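Local coordinates for phosphatidylglycerol lysyltransferase C-terminal domain-containing protein (Bacteroides thetaiotaomicron, PDB 2HQY) that is of unknown function but binds coenzyme A and is probably an acyltransferase related to phosphatidylglycerol lysyltransferases, at residues Y120-L126 with P284-K290; E167-E172 with I217-T221. One frame throughout, in Å; residues are numbered along the deposited sequence.

Contact 1. Residues Y120-L126 with P284-K290; sequences YADYIYL and PVTILEK
Asp122 sets its carboxylate beside its own backbone N (chi1 -75°), and Lys290 runs fully extended beyond CG to meet it, NZ lying 2.7 Å from Asp122 OD1. This salt bridge closes one end of an antiparallel strand pair that carries a classic beta bulge at the other. Asp122 and Leu288 form a hydrogen-bonded pair: Leu288 N donates to Asp122 O at 2.8 Å, and Asp122 N returns a bond to Leu288 O. Ile124 pairs likewise with Thr286, and its N donates to Thr286 O at 2.9 Å. At the bulge Val285 and Thr286 both face Ile124, whose O accepts a longer but straight bond from Thr286 N (3.3 Å) and a shorter, weak and bent one from Val285 N.

Apolar contacts form on both faces of the pair. On one, Ile124 CD1 crosses to Leu288 CD2. The other carries Tyr123 and Ile287, and residues beyond the strand ends abut it: Ala121 CB packs on Ile287 CG2, 3.6 Å away, and Pro284 CG meets the edge of the Tyr123 ring. Tyr125 points its first bond away from 284-290, yet its ring swings back to lie against Pro284, and CB of the proline sits over one ring face. Strand 263-265 flanks 122-126 on its other edge, and Glu268 gives Lys290 a second salt bridge. Asp122 OD2 is held by Asn265 ND2 and Cys27 N. Lys290 NZ comes to OD1 from above the carboxylate plane, 45° out of it.

Contact 2. Residues E167-E172 with I217-T221; sequences ECLDLE and IVAFT
Cys168 and Phe220 form the centre of this helix-on-sheet packing, in which 167-172, part of helix 165-179, crosses 217-221, part of strand 216-227, at 104° with the axes of these two segments 8.7 Å apart. The phenyl ring is the main bump on the strand. Phe220 CG sits between its backbone N and carbonyl carbon (chi1 72°), which stands the ring up against the helix. Cys168 CB lies almost squarely over the ring centre as a CH-pi contact, 3.9 Å from the centroid, while SG leans out obliquely toward the root of the side chain and touches Phe220 CB at 3.7 Å. Cys168 O comes within 3.3 Å of Phe220 CE2. The ring thus fills the angle between Cys168 and Leu171, three residues apart, just under one turn.

Leu171 is the reciprocal bump. It adopts two conformers; in the one described, CD2 meets the ring at its edge, near the ring plane, and descends between Ile217 and Phe220 onto the strand backbone at Ala219 CA. Ile217, extended through CG1, pushes CD1 against the helical turn, 3.6 Å from Glu167 O, with Cys168 SG and Leu171 CB on its flanks. Val218 and Ala219 both face Leu211, a classic beta bulge; their side chains point away from the helix, and Ile217 and Phe220 point to it.

At the Ile217 end of the contact the Glu167 side chain passes obliquely over Ile217, and a water donates to Glu167 OE1 at 2.7 Å while accepting from Ile217 N. His212 NE2 bonds the other carboxylate oxygen, OE2. Between the two segments, cohesion is therefore mostly apolar and aromatic; the one hydrogen-bonded link is the water bridge.

Overall arrangement
Contact 2 is nested inside the chain loop closed by contact 1. Their centres are 26 Å apart and their nearest atoms about 12 Å, so the two do not touch. A strand route joins them: 216-227 pairs with 230-238, that strand with 263-265, and 263-265 with 122-126. Contact 2 is close to the coenzyme A pocket: the side chain of Glu172 lies about 4 Å from that of Trp175, about 5 Å from that of Glu190 and about 8 Å from the ligand. Contact 1 is set back from it, the Tyr120 side chain about 9 Å from coenzyme A and that of Tyr125 about 12 Å from that of Tyr246.

Contact 1. Residues Y120-L126 with P284-K290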
loop_
_atom_site.group_PDB
_atom_site.type_symbol
_atom_site.label_atom_id
_atom_site.label_comp_id
_atom_site.label_asym_id
_atom_site.label_seq_id
_atom_site.Cartn_x
_atom_site.Cartn_y
_atom_site.Cartn_z
ATOM N N TYR A 120 -14.212 -17.007 -5.468
ATOM C CA TYR A 120 -12.998 -16.485 -6.098
ATOM C C TYR A 120 -12.685 -16.984 -7.499
ATOM O O TYR A 120 -11.644 -16.627 -8.060
ATOM C CB TYR A 120 -11.805 -16.692 -5.160
ATOM C CG TYR A 120 -12.078 -16.043 -3.830
ATOM C CD1 TYR A 120 -12.229 -14.664 -3.728
ATOM C CD2 TYR A 120 -12.235 -16.810 -2.686
ATOM C CE1 TYR A 120 -12.514 -14.066 -2.509
ATOM C CE2 TYR A 120 -12.505 -16.227 -1.477
ATOM C CZ TYR A 120 -12.647 -14.859 -1.396
ATOM O OH TYR A 120 -12.923 -14.291 -0.165
ATOM N N ALA A 121 -13.580 -17.773 -8.072
ATOM C CA ALA A 121 -13.408 -18.252 -9.446
ATOM C C ALA A 121 -13.541 -17.073 -10.411
ATOM O O ALA A 121 -14.320 -16.163 -10.142
ATOM C CB ALA A 121 -14.455 -19.324 -9.772
ATOM N N ASP A 122 -12.783 -17.096 -11.510
ATOM C CA ASP A 122 -12.872 -16.064 -12.552
ATOM C C ASP A 122 -13.842 -16.502 -13.634
ATOM O O ASP A 122 -13.876 -17.677 -14.036
ATOM C CB ASP A 122 -11.535 -15.821 -13.248
ATOM C CG ASP A 122 -10.544 -15.043 -12.416
ATOM O OD1 ASP A 122 -10.904 -14.435 -11.379
ATOM O OD2 ASP A 122 -9.376 -15.028 -12.841
ATOM N N TYR A 123 -14.608 -15.541 -14.124
ATOM C CA TYR A 123 -15.487 -15.751 -15.258
ATOM C C TYR A 123 -14.722 -15.408 -16.544
ATOM O O TYR A 123 -14.244 -14.275 -16.710
ATOM C CB TYR A 123 -16.703 -14.835 -15.121
ATOM C CG TYR A 123 -17.702 -15.324 -14.113
ATOM C CD1 TYR A 123 -18.867 -15.975 -14.528
ATOM C CD2 TYR A 123 -17.469 -15.157 -12.739
ATOM C CE1 TYR A 123 -19.795 -16.442 -13.608
ATOM C CE2 TYR A 123 -18.379 -15.611 -11.802
ATOM C CZ TYR A 123 -19.544 -16.259 -12.247
ATOM O OH TYR A 123 -20.442 -16.729 -11.329
ATOM N N ILE A 124 -14.623 -16.387 -17.439
ATOM C CA ILE A 124 -13.916 -16.243 -18.718
ATOM C C ILE A 124 -14.907 -16.401 -19.894
ATOM O O ILE A 124 -15.722 -17.326 -19.924
ATOM C CB ILE A 124 -12.708 -17.229 -18.797
ATOM C CG1 ILE A 124 -11.727 -16.884 -17.649
ATOM C CG2 ILE A 124 -12.044 -17.198 -20.203
ATOM C CD1 ILE A 124 -10.307 -17.360 -17.822
ATOM N N TYR A 125 -14.856 -15.447 -20.809
ATOM C CA TYR A 125 -15.767 -15.352 -21.949
ATOM C C TYR A 125 -14.963 -15.289 -23.245
ATOM O O TYR A 125 -13.783 -14.932 -23.228
ATOM C CB TYR A 125 -16.564 -14.052 -21.826
ATOM C CG TYR A 125 -17.326 -13.898 -20.527
ATOM C CD1 TYR A 125 -18.649 -14.349 -20.403
ATOM C CD2 TYR A 125 -16.723 -13.285 -19.429
ATOM C CE1 TYR A 125 -19.343 -14.193 -19.198
ATOM C CE2 TYR A 125 -17.385 -13.135 -18.235
ATOM C CZ TYR A 125 -18.680 -13.569 -18.123
ATOM O OH TYR A 125 -19.289 -13.360 -16.927
ATOM N N LEU A 126 -15.592 -15.646 -24.360
ATOM C CA LEU A 126 -14.998 -15.417 -25.681
ATOM C C LEU A 126 -15.161 -13.948 -26.021
ATOM O O LEU A 126 -16.261 -13.406 -25.923
ATOM C CB LEU A 126 -15.701 -16.237 -26.755
ATOM C CG LEU A 126 -15.548 -17.766 -26.652
ATOM C CD1 LEU A 126 -16.429 -18.519 -27.657
ATOM C CD2 LEU A 126 -14.067 -18.166 -26.782
ATOM N N PRO A 284 -20.322 -17.426 -19.753
ATOM C CA PRO A 284 -18.890 -17.710 -19.793
ATOM C C PRO A 284 -18.594 -19.078 -20.416
ATOM O O PRO A 284 -19.401 -20.012 -20.276
ATOM C CB PRO A 284 -18.507 -17.709 -18.313
ATOM C CG PRO A 284 -19.771 -18.109 -17.600
ATOM C CD PRO A 284 -20.831 -17.392 -18.371
ATOM N N VAL A 285 -17.461 -19.182 -21.110
ATOM C CA VAL A 285 -16.989 -20.471 -21.630
ATOM C C VAL A 285 -16.304 -21.268 -20.523
ATOM O O VAL A 285 -16.266 -22.492 -20.562
ATOM C CB VAL A 285 -16.027 -20.327 -22.853
ATOM C CG1 VAL A 285 -16.806 -19.950 -24.097
ATOM C CG2 VAL A 285 -14.938 -19.311 -22.589
ATOM N N THR A 286 -15.775 -20.566 -19.521
ATOM C CA THR A 286 -15.015 -21.210 -18.458
ATOM C C THR A 286 -15.262 -20.478 -17.157
ATOM O O THR A 286 -15.286 -19.244 -17.129
ATOM C CB THR A 286 -13.496 -21.142 -18.735
ATOM O OG1 THR A 286 -13.194 -21.925 -19.888
ATOM C CG2 THR A 286 -12.680 -21.678 -17.546
ATOM N N ILE A 287 -15.466 -21.241 -16.089
ATOM C CA ILE A 287 -15.402 -20.672 -14.753
ATOM C C ILE A 287 -14.113 -21.216 -14.142
ATOM O O ILE A 287 -13.984 -22.427 -13.884
ATOM C CB ILE A 287 -16.675 -20.985 -13.947
ATOM C CG1 ILE A 287 -17.855 -20.219 -14.573
ATOM C CG2 ILE A 287 -16.493 -20.575 -12.483
ATOM C CD1 ILE A 287 -19.167 -20.710 -14.111
ATOM N N LEU A 288 -13.135 -20.327 -14.009
ATOM C CA LEU A 288 -11.774 -20.712 -13.686
ATOM C C LEU A 288 -11.631 -20.807 -12.172
ATOM O O LEU A 288 -11.497 -19.803 -11.502
ATOM C CB LEU A 288 -10.792 -19.682 -14.272
ATOM C CG LEU A 288 -9.289 -19.975 -14.150
ATOM C CD1 LEU A 288 -8.841 -21.179 -15.007
ATOM C CD2 LEU A 288 -8.489 -18.716 -14.493
ATOM N N GLU A 289 -11.691 -22.016 -11.630
ATOM C CA GLU A 289 -11.545 -22.209 -10.183
ATOM C C GLU A 289 -10.123 -21.945 -9.726
ATOM O O GLU A 289 -9.175 -22.137 -10.486
ATOM C CB GLU A 289 -11.963 -23.638 -9.799
ATOM C CG GLU A 289 -13.250 -24.039 -10.454
ATOM C CD GLU A 289 -13.446 -25.543 -10.482
ATOM O OE1 GLU A 289 -12.469 -26.296 -10.757
ATOM O OE2 GLU A 289 -14.589 -25.964 -10.225
ATOM N N LYS A 290 -9.976 -21.496 -8.485
ATOM C CA LYS A 290 -8.661 -21.188 -7.951
ATOM C C LYS A 290 -8.499 -21.908 -6.639
ATOM O O LYS A 290 -9.317 -21.733 -5.719
ATOM C CB LYS A 290 -8.494 -19.698 -7.736
ATOM C CG LYS A 290 -8.705 -18.880 -8.994
ATOM C CD LYS A 290 -8.526 -17.403 -8.710
ATOM C CE LYS A 290 -8.908 -16.610 -9.929
ATOM N NZ LYS A 290 -8.925 -15.139 -9.622
#

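Contact 2. Residues E167-E172 with I217-T221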
loop_
_atom_site.group_PDB
_atom_site.type_symbol
_atom_site.label_atom_id
_atom_site.label_comp_id
_atom_site.label_asym_id
_atom_site.label_seq_id
_atom_site.Cartn_x
_atom_site.Cartn_y
_atom_site.Cartn_z
ATOM N N GLU A 167 -13.063 12.633 -15.034
ATOM C CA GLU A 167 -14.500 12.314 -15.010
ATOM C C GLU A 167 -14.751 10.884 -14.512
ATOM O O GLU A 167 -15.780 10.609 -13.865
ATOM C CB GLU A 167 -15.206 12.615 -16.334
ATOM C CG GLU A 167 -14.688 11.906 -17.525
ATOM C CD GLU A 167 -15.528 12.212 -18.764
ATOM O OE1 GLU A 167 -16.521 12.956 -18.675
ATOM O OE2 GLU A 167 -15.181 11.719 -19.833
ATOM N N CYS A 168 -13.813 9.979 -14.777
ATOM C CA CYS A 168 -13.915 8.609 -14.224
ATOM C C CYS A 168 -13.822 8.683 -12.691
ATOM O O CYS A 168 -14.579 8.040 -11.970
ATOM C CB CYS A 168 -12.797 7.714 -14.763
ATOM S SG CYS A 168 -12.967 7.435 -16.559
ATOM N N LEU A 169 -12.874 9.474 -12.193
ATOM C CA LEU A 169 -12.731 9.614 -10.731
ATOM C C LEU A 169 -14.008 10.226 -10.133
ATOM O O LEU A 169 -14.432 9.840 -9.029
ATOM C CB LEU A 169 -11.508 10.480 -10.392
ATOM C CG LEU A 169 -10.161 9.791 -10.660
ATOM C CD1 LEU A 169 -8.977 10.803 -10.678
ATOM C CD2 LEU A 169 -9.887 8.659 -9.648
ATOM N N ASP A 170 -14.606 11.162 -10.865
ATOM C CA ASP A 170 -15.851 11.841 -10.421
ATOM C C ASP A 170 -17.000 10.836 -10.348
ATOM O O ASP A 170 -17.727 10.832 -9.344
ATOM C CB ASP A 170 -16.199 13.013 -11.359
ATOM C CG ASP A 170 -15.247 14.211 -11.199
ATOM O OD1 ASP A 170 -14.434 14.251 -10.262
ATOM O OD2 ASP A 170 -15.325 15.130 -12.030
ATOM N N LEU A 171 -17.130 9.957 -11.362
ATOM C CA LEU A 171 -18.180 8.934 -11.350
ATOM C C LEU A 171 -17.954 7.972 -10.184
ATOM O O LEU A 171 -18.907 7.605 -9.468
ATOM C CB LEU A 171 -18.237 8.171 -12.672
ATOM C CG LEU A 171 -19.387 7.162 -12.735
ATOM C CD1 LEU A 171 -20.711 7.898 -12.685
ATOM C CD2 LEU A 171 -19.264 6.309 -13.981
ATOM N N GLU A 172 -16.703 7.560 -9.998
ATOM C CA GLU A 172 -16.387 6.668 -8.873
ATOM C C GLU A 172 -16.794 7.313 -7.518
ATOM O O GLU A 172 -17.327 6.614 -6.623
ATOM C CB GLU A 172 -14.901 6.239 -8.879
ATOM C CG GLU A 172 -14.435 5.577 -7.537
ATOM C CD GLU A 172 -14.975 4.167 -7.281
ATOM O OE1 GLU A 172 -15.846 3.676 -8.035
ATOM O OE2 GLU A 172 -14.515 3.522 -6.299
ATOM N N ILE A 217 -20.810 11.892 -18.047
ATOM C CA ILE A 217 -20.342 10.528 -17.927
ATOM C C ILE A 217 -21.362 9.678 -17.168
ATOM O O ILE A 217 -21.884 10.093 -16.107
ATOM C CB ILE A 217 -18.956 10.438 -17.256
ATOM C CG1 ILE A 217 -18.498 8.978 -17.206
ATOM C CG2 ILE A 217 -18.968 11.075 -15.839
ATOM C CD1 ILE A 217 -17.040 8.810 -16.666
ATOM N N VAL A 218 -21.667 8.511 -17.719
ATOM C CA VAL A 218 -22.576 7.582 -17.053
ATOM C C VAL A 218 -21.991 6.179 -16.826
ATOM O O VAL A 218 -22.617 5.351 -16.186
ATOM C CB VAL A 218 -23.954 7.438 -17.793
ATOM C CG1 VAL A 218 -24.708 8.768 -17.811
ATOM C CG2 VAL A 218 -23.793 6.810 -19.198
ATOM N N ALA A 219 -20.814 5.898 -17.380
ATOM C CA ALA A 219 -20.143 4.611 -17.126
ATOM C C ALA A 219 -18.683 4.719 -17.523
ATOM O O ALA A 219 -18.350 5.543 -18.378
ATOM C CB ALA A 219 -20.803 3.479 -17.918
ATOM N N PHE A 220 -17.822 3.911 -16.894
ATOM C CA PHE A 220 -16.461 3.706 -17.424
ATOM C C PHE A 220 -15.996 2.288 -17.109
ATOM O O PHE A 220 -16.576 1.598 -16.238
ATOM C CB PHE A 220 -15.471 4.769 -16.903
ATOM C CG PHE A 220 -15.108 4.598 -15.449
ATOM C CD1 PHE A 220 -14.000 3.817 -15.085
ATOM C CD2 PHE A 220 -15.880 5.218 -14.452
ATOM C CE1 PHE A 220 -13.662 3.625 -13.730
ATOM C CE2 PHE A 220 -15.537 5.051 -13.094
ATOM C CZ PHE A 220 -14.423 4.234 -12.746
ATOM N N THR A 221 -14.956 1.859 -17.806
ATOM C CA THR A 221 -14.420 0.497 -17.655
ATOM C C THR A 221 -12.981 0.536 -18.066
ATOM O O THR A 221 -12.616 1.375 -18.902
ATOM C CB THR A 221 -15.243 -0.529 -18.519
ATOM O OG1 THR A 221 -14.828 -1.864 -18.230
ATOM C CG2 THR A 221 -15.121 -0.264 -20.024
HETATM O O HOH W 1 -18.645 14.111 -17.392
#